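Local coordinates for protein MdcA (Pseudomonas aeruginosa, PDB 5VIT) that is the alpha subunit of malonate decarboxylase and probably transfers the acyl carrier protein from its acetyl thioester to malonate, releasing acetate, at residues Asp204-Ala207 and Ser208-Asp211; Arg475-Glu478 and Glu479-Ala482; Arg500-Gln503 and Arg504-Glu508. All coordinates share one frame; numbering follows the deposited sequence.

Contact 1: Asp204-Ala207 and Ser208-Asp211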
loop_
_atom_site.group_PDB
_atom_site.type_symbol
_atom_site.label_atom_id
_atom_site.label_comp_id
_atom_site.label_asym_id
_atom_site.label_seq_id
_atom_site.Cartn_x
_atom_site.Cartn_y
_atom_site.Cartn_z
ATOM N N ASP A 204 -35.689 -30.627 -15.775
ATOM C CA ASP A 204 -35.218 -29.254 -15.548
ATOM C C ASP A 204 -36.159 -28.271 -16.239
ATOM O O ASP A 204 -36.472 -27.211 -15.689
ATOM C CB ASP A 204 -33.782 -29.054 -16.057
ATOM C CG ASP A 204 -32.737 -29.774 -15.198
ATOM O OD1 ASP A 204 -32.043 -30.665 -15.732
ATOM O OD2 ASP A 204 -32.596 -29.451 -13.999
ATOM N N ILE A 205 -36.581 -28.628 -17.453
ATOM C CA ILE A 205 -37.573 -27.865 -18.208
ATOM C C ILE A 205 -38.763 -28.785 -18.489
ATOM O O ILE A 205 -38.621 -29.778 -19.208
ATOM C CB ILE A 205 -37.003 -27.301 -19.542
ATOM C CG1 ILE A 205 -36.015 -26.160 -19.276
ATOM C CG2 ILE A 205 -38.111 -26.736 -20.419
ATOM C CD1 ILE A 205 -34.644 -26.624 -18.972
ATOM N N PRO A 206 -39.934 -28.478 -17.896
ATOM C CA PRO A 206 -41.121 -29.333 -18.048
ATOM C C PRO A 206 -41.642 -29.356 -19.490
ATOM O O PRO A 206 -41.412 -28.408 -20.235
ATOM C CB PRO A 206 -42.136 -28.695 -17.095
ATOM C CG PRO A 206 -41.307 -27.883 -16.140
ATOM C CD PRO A 206 -40.193 -27.357 -16.979
ATOM N N ALA A 207 -42.308 -30.443 -19.871
ATOM C CA ALA A 207 -42.794 -30.636 -21.242
ATOM C C ALA A 207 -43.682 -29.489 -21.719
ATOM O O ALA A 207 -43.650 -29.131 -22.897
ATOM C CB ALA A 207 -43.546 -31.969 -21.345
ATOM N N SER A 208 -44.451 -28.914 -20.791
ATOM C CA SER A 208 -45.375 -27.801 -21.055
ATOM C C SER A 208 -44.685 -26.602 -21.706
ATOM O O SER A 208 -45.271 -25.908 -22.538
ATOM C CB SER A 208 -46.037 -27.339 -19.755
ATOM O OG SER A 208 -46.197 -28.418 -18.844
ATOM N N TRP A 209 -43.435 -26.367 -21.322
ATOM C CA TRP A 209 -42.676 -25.222 -21.814
ATOM C C TRP A 209 -42.063 -25.460 -23.195
ATOM O O TRP A 209 -41.580 -24.524 -23.846
ATOM C CB TRP A 209 -41.540 -24.873 -20.848
ATOM C CG TRP A 209 -41.923 -24.680 -19.409
ATOM C CD1 TRP A 209 -43.096 -25.030 -18.808
ATOM C CD2 TRP A 209 -41.115 -24.068 -18.390
ATOM N NE1 TRP A 209 -43.062 -24.693 -17.477
ATOM C CE2 TRP A 209 -41.860 -24.095 -17.194
ATOM C CE3 TRP A 209 -39.829 -23.515 -18.376
ATOM C CZ2 TRP A 209 -41.365 -23.589 -15.983
ATOM C CZ3 TRP A 209 -39.331 -23.017 -17.177
ATOM C CH2 TRP A 209 -40.106 -23.056 -15.994
ATOM N N VAL A 210 -42.051 -26.720 -23.623
ATOM C CA VAL A 210 -41.295 -27.128 -24.808
ATOM C C VAL A 210 -42.229 -27.472 -25.972
ATOM O O VAL A 210 -43.257 -28.108 -25.774
ATOM C CB VAL A 210 -40.382 -28.340 -24.478
ATOM C CG1 VAL A 210 -39.808 -28.966 -25.747
ATOM C CG2 VAL A 210 -39.267 -27.912 -23.532
ATOM N N ASP A 211 -41.885 -27.032 -27.178
ATOM C CA ASP A 211 -42.713 -27.329 -28.334
ATOM C C ASP A 211 -42.135 -28.478 -29.166
ATOM O O ASP A 211 -42.868 -29.371 -29.606
ATOM C CB ASP A 211 -42.888 -26.078 -29.192
ATOM C CG ASP A 211 -43.610 -24.956 -28.445
ATOM O OD1 ASP A 211 -44.771 -25.174 -28.009
ATOM O OD2 ASP A 211 -43.003 -23.864 -28.281
#
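Trp209 N donates to Pro206 O at 3.1 Å, and one residue further on Val210 N donates to Ala207 O at 3.0 Å. The i to i+3 spacing of both backbone bonds is that of a 3-10 turn. The same turn brings the Pro206 ring beneath the indole of Trp209. Pro206 CD lies 3.7 Å from the centroid of the five-membered ring of Trp209, only 13° off the ring normal, a CH-pi contact squarely over the face. Because CG of Trp209 is anti to its own carbonyl carbon (chi1 -52°), the indole swings back over the proline instead of running on along the chain. Phe181 meets this indole edge-to-face, and helix 172-180 packs against it through Val176, Glu177 and Ala180. Ile205 supplies the next layer through its CG2 methyl, which touches Val210 CG2 at 3.5 Å and Trp209 CB at 3.9 Å, with the side chains crossing at about a right angle. Just before the turn, buried Asp204 spends its carboxylate on Arg202, Arg338 and the backbone N-H groups of Thr165 and Gly166. Asp204 and Ile205 together face Val163 in a classic beta bulge. What follows that bulge is a proline-led 3-10 turn, with Pro206 CD packed on the indole face of Trp209, in the loop that delivers the chain into strand 212-215 of the parallel sheet.

Contact 2: Arg475-Glu478 and Glu479-Ala482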
loop_
_atom_site.group_PDB
_atom_site.type_symbol
_atom_site.label_atom_id
_atom_site.label_comp_id
_atom_site.label_asym_id
_atom_site.label_seq_id
_atom_site.Cartn_x
_atom_site.Cartn_y
_atom_site.Cartn_z
ATOM N N ARG A 475 -12.576 10.836 -0.966
ATOM C CA ARG A 475 -13.629 11.797 -0.643
ATOM C C ARG A 475 -13.900 12.791 -1.784
ATOM O O ARG A 475 -14.799 13.623 -1.684
ATOM C CB ARG A 475 -13.274 12.541 0.649
ATOM C CG ARG A 475 -12.328 11.755 1.589
ATOM C CD ARG A 475 -11.736 12.654 2.678
ATOM N NE ARG A 475 -10.835 13.645 2.096
ATOM C CZ ARG A 475 -9.518 13.505 1.981
ATOM N NH1 ARG A 475 -8.917 12.413 2.445
ATOM N NH2 ARG A 475 -8.800 14.476 1.420
ATOM N N SER A 476 -13.131 12.683 -2.867
ATOM C CA SER A 476 -13.392 13.450 -4.085
ATOM C C SER A 476 -12.828 12.703 -5.284
ATOM O O SER A 476 -12.026 11.785 -5.111
ATOM C CB SER A 476 -12.761 14.833 -3.999
ATOM O OG SER A 476 -11.347 14.713 -4.013
ATOM N N LEU A 477 -13.221 13.107 -6.491
ATOM C CA LEU A 477 -12.716 12.475 -7.706
ATOM C C LEU A 477 -11.192 12.631 -7.820
ATOM O O LEU A 477 -10.482 11.702 -8.213
ATOM C CB LEU A 477 -13.397 13.066 -8.944
ATOM C CG LEU A 477 -12.838 12.612 -10.296
ATOM C CD1 LEU A 477 -12.993 11.107 -10.471
ATOM C CD2 LEU A 477 -13.506 13.357 -11.452
ATOM N N GLU A 478 -10.712 13.815 -7.470
ATOM C CA GLU A 478 -9.292 14.141 -7.516
ATOM C C GLU A 478 -8.476 13.229 -6.591
ATOM O O GLU A 478 -7.356 12.852 -6.910
ATOM C CB GLU A 478 -9.088 15.613 -7.134
ATOM C CG GLU A 478 -7.658 16.120 -7.282
ATOM C CD GLU A 478 -7.467 17.537 -6.730
ATOM O OE1 GLU A 478 -7.537 17.715 -5.490
ATOM O OE2 GLU A 478 -7.245 18.474 -7.537
ATOM N N GLU A 479 -9.040 12.861 -5.450
ATOM C CA GLU A 479 -8.306 12.015 -4.516
ATOM C C GLU A 479 -8.245 10.584 -5.040
ATOM O O GLU A 479 -7.219 9.908 -4.940
ATOM C CB GLU A 479 -8.945 12.052 -3.129
ATOM C CG GLU A 479 -8.171 11.232 -2.127
ATOM C CD GLU A 479 -8.756 11.314 -0.748
ATOM O OE1 GLU A 479 -7.983 11.126 0.216
ATOM O OE2 GLU A 479 -9.980 11.579 -0.637
ATOM N N ARG A 480 -9.354 10.146 -5.622
ATOM C CA ARG A 480 -9.450 8.853 -6.284
ATOM C C ARG A 480 -8.436 8.713 -7.426
ATOM O O ARG A 480 -7.772 7.676 -7.548
ATOM C CB ARG A 480 -10.865 8.663 -6.802
ATOM C CG ARG A 480 -11.158 7.309 -7.380
ATOM C CD ARG A 480 -12.647 7.179 -7.508
ATOM N NE ARG A 480 -13.071 7.292 -8.879
ATOM C CZ ARG A 480 -14.175 7.907 -9.284
ATOM N NH1 ARG A 480 -14.973 8.501 -8.413
ATOM N NH2 ARG A 480 -14.470 7.928 -10.577
ATOM N N GLN A 481 -8.310 9.760 -8.243
ATOM C CA GLN A 481 -7.288 9.814 -9.289
ATOM C C GLN A 481 -5.889 9.667 -8.693
ATOM O O GLN A 481 -5.047 8.939 -9.235
ATOM C CB GLN A 481 -7.376 11.137 -10.083
ATOM C CG GLN A 481 -8.656 11.260 -10.909
ATOM C CD GLN A 481 -8.951 12.691 -11.335
ATOM O OE1 GLN A 481 -8.326 13.627 -10.857
ATOM N NE2 GLN A 481 -9.914 12.859 -12.235
ATOM N N ALA A 482 -5.636 10.361 -7.585
ATOM C CA ALA A 482 -4.313 10.309 -6.974
ATOM C C ALA A 482 -4.016 8.882 -6.525
ATOM O O ALA A 482 -2.908 8.381 -6.694
ATOM C CB ALA A 482 -4.207 11.280 -5.781
#
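Arg475 and Glu479 meet in a surface contact that wraps the start of helix 477-486, with Ser476 as N-cap. Ser476 OG accepts from Glu479 N at 3.3 Å, the capping bond proper; a second, weak bond runs from the same N-H to Ser476 O. Arg480 N also uses Ser476 O, and from there the regular helical ladder continues through Leu477 O to Gln481 N and Glu478 O to Ala482 N. Glu479 answers the cap with its own side chain. Fully extended, with CG anti to the backbone N (chi1 -178°), it carries its carboxylate back past the cap to Arg475, the residue before the N-cap, whose backbone N binds Glu479 OE2 at 2.7 Å in an almost straight bond (174°). Arg475 bends at chi3 and folds over the same carboxylate: Arg475 NH1 forms a salt bridge to Glu479 OE1 at 2.7 Å, while Glu479 OE2 stands 3.2 Å above the centre of the Arg475 guanidinium plane. The two flat groups are turned 62° apart, so this is no side-by-side bidentate pair. Further round, Leu477 CD1 sits over one face of the Arg480 guanidinium, offset toward its rim and 3.5 Å from NH2 of Arg480, and Leu477 CG lies 3.5 Å from Gln481 NE2. Asp365 takes Arg480 NH2 on its backbone O and Gln481 NE2 on OD1. A carboxylate gripped by one N-H and one guanidinium, beside the N-terminal end of a helix, would probably be stabilised in its charged form.

Contact 3: Arg500-Gln503 and Arg504-Glu508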
loop_
_atom_site.group_PDB
_atom_site.type_symbol
_atom_site.label_atom_id
_atom_site.label_comp_id
_atom_site.label_asym_id
_atom_site.label_seq_id
_atom_site.Cartn_x
_atom_site.Cartn_y
_atom_site.Cartn_z
ATOM N N ARG A 500 7.205 11.162 -3.924
ATOM C CA ARG A 500 7.353 11.678 -2.560
ATOM C C ARG A 500 6.016 11.763 -1.840
ATOM O O ARG A 500 5.974 12.090 -0.649
ATOM C CB ARG A 500 7.983 13.065 -2.529
ATOM C CG ARG A 500 9.247 13.236 -3.322
ATOM C CD ARG A 500 8.931 14.315 -4.305
ATOM N NE ARG A 500 9.782 15.461 -4.243
ATOM C CZ ARG A 500 9.552 16.579 -4.930
ATOM N NH1 ARG A 500 8.480 16.680 -5.698
ATOM N NH2 ARG A 500 10.395 17.600 -4.833
ATOM N N GLU A 501 4.930 11.514 -2.574
ATOM C CA GLU A 501 3.587 11.500 -1.994
ATOM C C GLU A 501 3.193 10.098 -1.511
ATOM O O GLU A 501 2.227 9.938 -0.764
ATOM C CB GLU A 501 2.549 12.018 -3.008
ATOM C CG GLU A 501 2.673 13.502 -3.367
ATOM C CD GLU A 501 2.598 14.425 -2.147
ATOM O OE1 GLU A 501 1.894 14.086 -1.170
ATOM O OE2 GLU A 501 3.246 15.493 -2.165
ATOM N N THR A 502 3.935 9.084 -1.940
ATOM C CA THR A 502 3.573 7.705 -1.601
ATOM C C THR A 502 3.540 7.443 -0.087
ATOM O O THR A 502 2.610 6.784 0.401
ATOM C CB THR A 502 4.529 6.694 -2.268
ATOM O OG1 THR A 502 4.413 6.815 -3.679
ATOM C CG2 THR A 502 4.184 5.242 -1.870
ATOM N N GLN A 503 4.522 7.971 0.653
ATOM C CA GLN A 503 4.634 7.680 2.088
ATOM C C GLN A 503 3.382 8.121 2.851
ATOM O O GLN A 503 2.843 7.384 3.677
ATOM C CB GLN A 503 5.875 8.350 2.691
ATOM C CG GLN A 503 6.073 8.066 4.197
ATOM C CD GLN A 503 5.450 9.128 5.122
ATOM O OE1 GLN A 503 5.253 10.299 4.732
ATOM N NE2 GLN A 503 5.137 8.720 6.355
ATOM N N ARG A 504 2.928 9.328 2.559
ATOM C CA ARG A 504 1.719 9.864 3.151
ATOM C C ARG A 504 0.490 9.010 2.843
ATOM O O ARG A 504 -0.336 8.752 3.728
ATOM C CB ARG A 504 1.503 11.292 2.653
ATOM C CG ARG A 504 0.189 11.931 3.072
ATOM C CD ARG A 504 0.398 13.420 3.212
ATOM N NE ARG A 504 -0.456 13.962 4.254
ATOM C CZ ARG A 504 -0.015 14.639 5.308
ATOM N NH1 ARG A 504 1.288 14.861 5.476
ATOM N NH2 ARG A 504 -0.891 15.093 6.196
ATOM N N MET A 505 0.362 8.580 1.589
ATOM C CA MET A 505 -0.788 7.777 1.199
ATOM C C MET A 505 -0.755 6.434 1.915
ATOM O O MET A 505 -1.794 5.920 2.336
ATOM C CB MET A 505 -0.822 7.610 -0.310
ATOM C CG MET A 505 -0.929 8.973 -1.015
ATOM S SD MET A 505 -1.036 8.892 -2.808
ATOM C CE MET A 505 -2.698 8.277 -3.011
ATOM N N ARG A 506 0.446 5.895 2.094
ATOM C CA ARG A 506 0.638 4.657 2.849
ATOM C C ARG A 506 0.194 4.792 4.309
ATOM O O ARG A 506 -0.604 4.009 4.827
ATOM C CB ARG A 506 2.102 4.256 2.814
ATOM C CG ARG A 506 2.611 3.911 1.432
ATOM C CD ARG A 506 3.340 2.633 1.533
ATOM N NE ARG A 506 4.776 2.749 1.537
ATOM C CZ ARG A 506 5.590 1.858 2.092
ATOM N NH1 ARG A 506 5.101 0.805 2.739
ATOM N NH2 ARG A 506 6.898 2.038 2.018
ATOM N N ARG A 507 0.752 5.804 4.955
ATOM C CA ARG A 507 0.477 6.115 6.335
ATOM C C ARG A 507 -1.008 6.409 6.598
ATOM O O ARG A 507 -1.549 5.964 7.600
ATOM C CB ARG A 507 1.338 7.295 6.757
ATOM C CG ARG A 507 1.437 7.491 8.252
ATOM C CD ARG A 507 2.403 8.625 8.584
ATOM N NE ARG A 507 2.295 9.769 7.669
ATOM C CZ ARG A 507 1.280 10.641 7.756
ATOM N NH1 ARG A 507 0.341 10.476 8.718
ATOM N NH2 ARG A 507 1.180 11.692 6.918
ATOM N N GLU A 508 -1.661 7.134 5.695
ATOM C CA GLU A 508 -3.088 7.433 5.840
ATOM C C GLU A 508 -4.005 6.261 5.477
ATOM O O GLU A 508 -5.214 6.344 5.647
ATOM C CB GLU A 508 -3.447 8.660 5.012
ATOM C CG GLU A 508 -2.727 9.890 5.544
ATOM C CD GLU A 508 -3.049 11.147 4.798
ATOM O OE1 GLU A 508 -3.671 11.053 3.721
ATOM O OE2 GLU A 508 -2.676 12.233 5.292
HETATM O O HOH W 1 4.623 11.821 1.504
#
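Thr502 and Gln503 face Arg506 and Arg507 one turn along a short alpha helix, 502-507, and the first shell is its i to i+4 ladder. Arg506 N bonds Thr502 O at 2.9 Å, and Arg507 N bonds Gln503 O at 2.9 Å, nearly straight at 171°. Met505 N to Glu501 O is longer, 3.3 Å. Side chains follow the same spacing. The Thr502 methyl CG2 rests 3.9 Å from Arg506 CG, while Thr502 OG1 is held by His497 and the Arg506 guanidinium by Asp516. Gln503, bent at chi2, lays its amide at the edge of the Arg507 guanidinium, the two planes 33° apart. Arg507 in turn sets its own guanidinium edge against the face of Arg504, with Arg507 NH2 3.4 Å above the Arg504 guanidinium plane. Arg504 NH2 makes a salt bridge to an acidic side chain of another subunit, and Arg507 NH2 a long, weak ion pair to an acidic side chain of that subunit. Four residues on, Arg504 NE reaches Glu508 OE2 at 3.0 Å, a salt bridge with a weak, bent hydrogen bond; that oxygen is shared with a basic side chain of a different neighbouring subunit. Inward, Met505 is buried against Ile511 of strand 511-512 and against Met483 and Ala486 of helix 477-486, while Arg504, Arg507 and Glu508 meet the other chains. Before the first turn, one water carries the ladder on, donating to Arg500 O at 2.6 Å and accepting from Arg504 N at 3.2 Å.

In the fold
Contacts 2 and 3 are neighbours: their centres lie 14 Å apart, their helices follow each other in the chain, and they touch where Met505 CE packs 3.7 Å from Ala482 O. Contact 3 packs on strand 511-512, the outermost strand of the mixed sheet, and on helix 477-486, which carries contact 2; contact 2 meets no other subunit, whereas contact 3 faces two. Contact 1 lies in the loop leading into strand 212-215 of the parallel sheet, its centre 53 Å from that of contact 2 and 61 Å from that of contact 3. It is on the opposite side of the chain's centre and touches neither, its nearest atoms staying about 40 Å and 49 Å away.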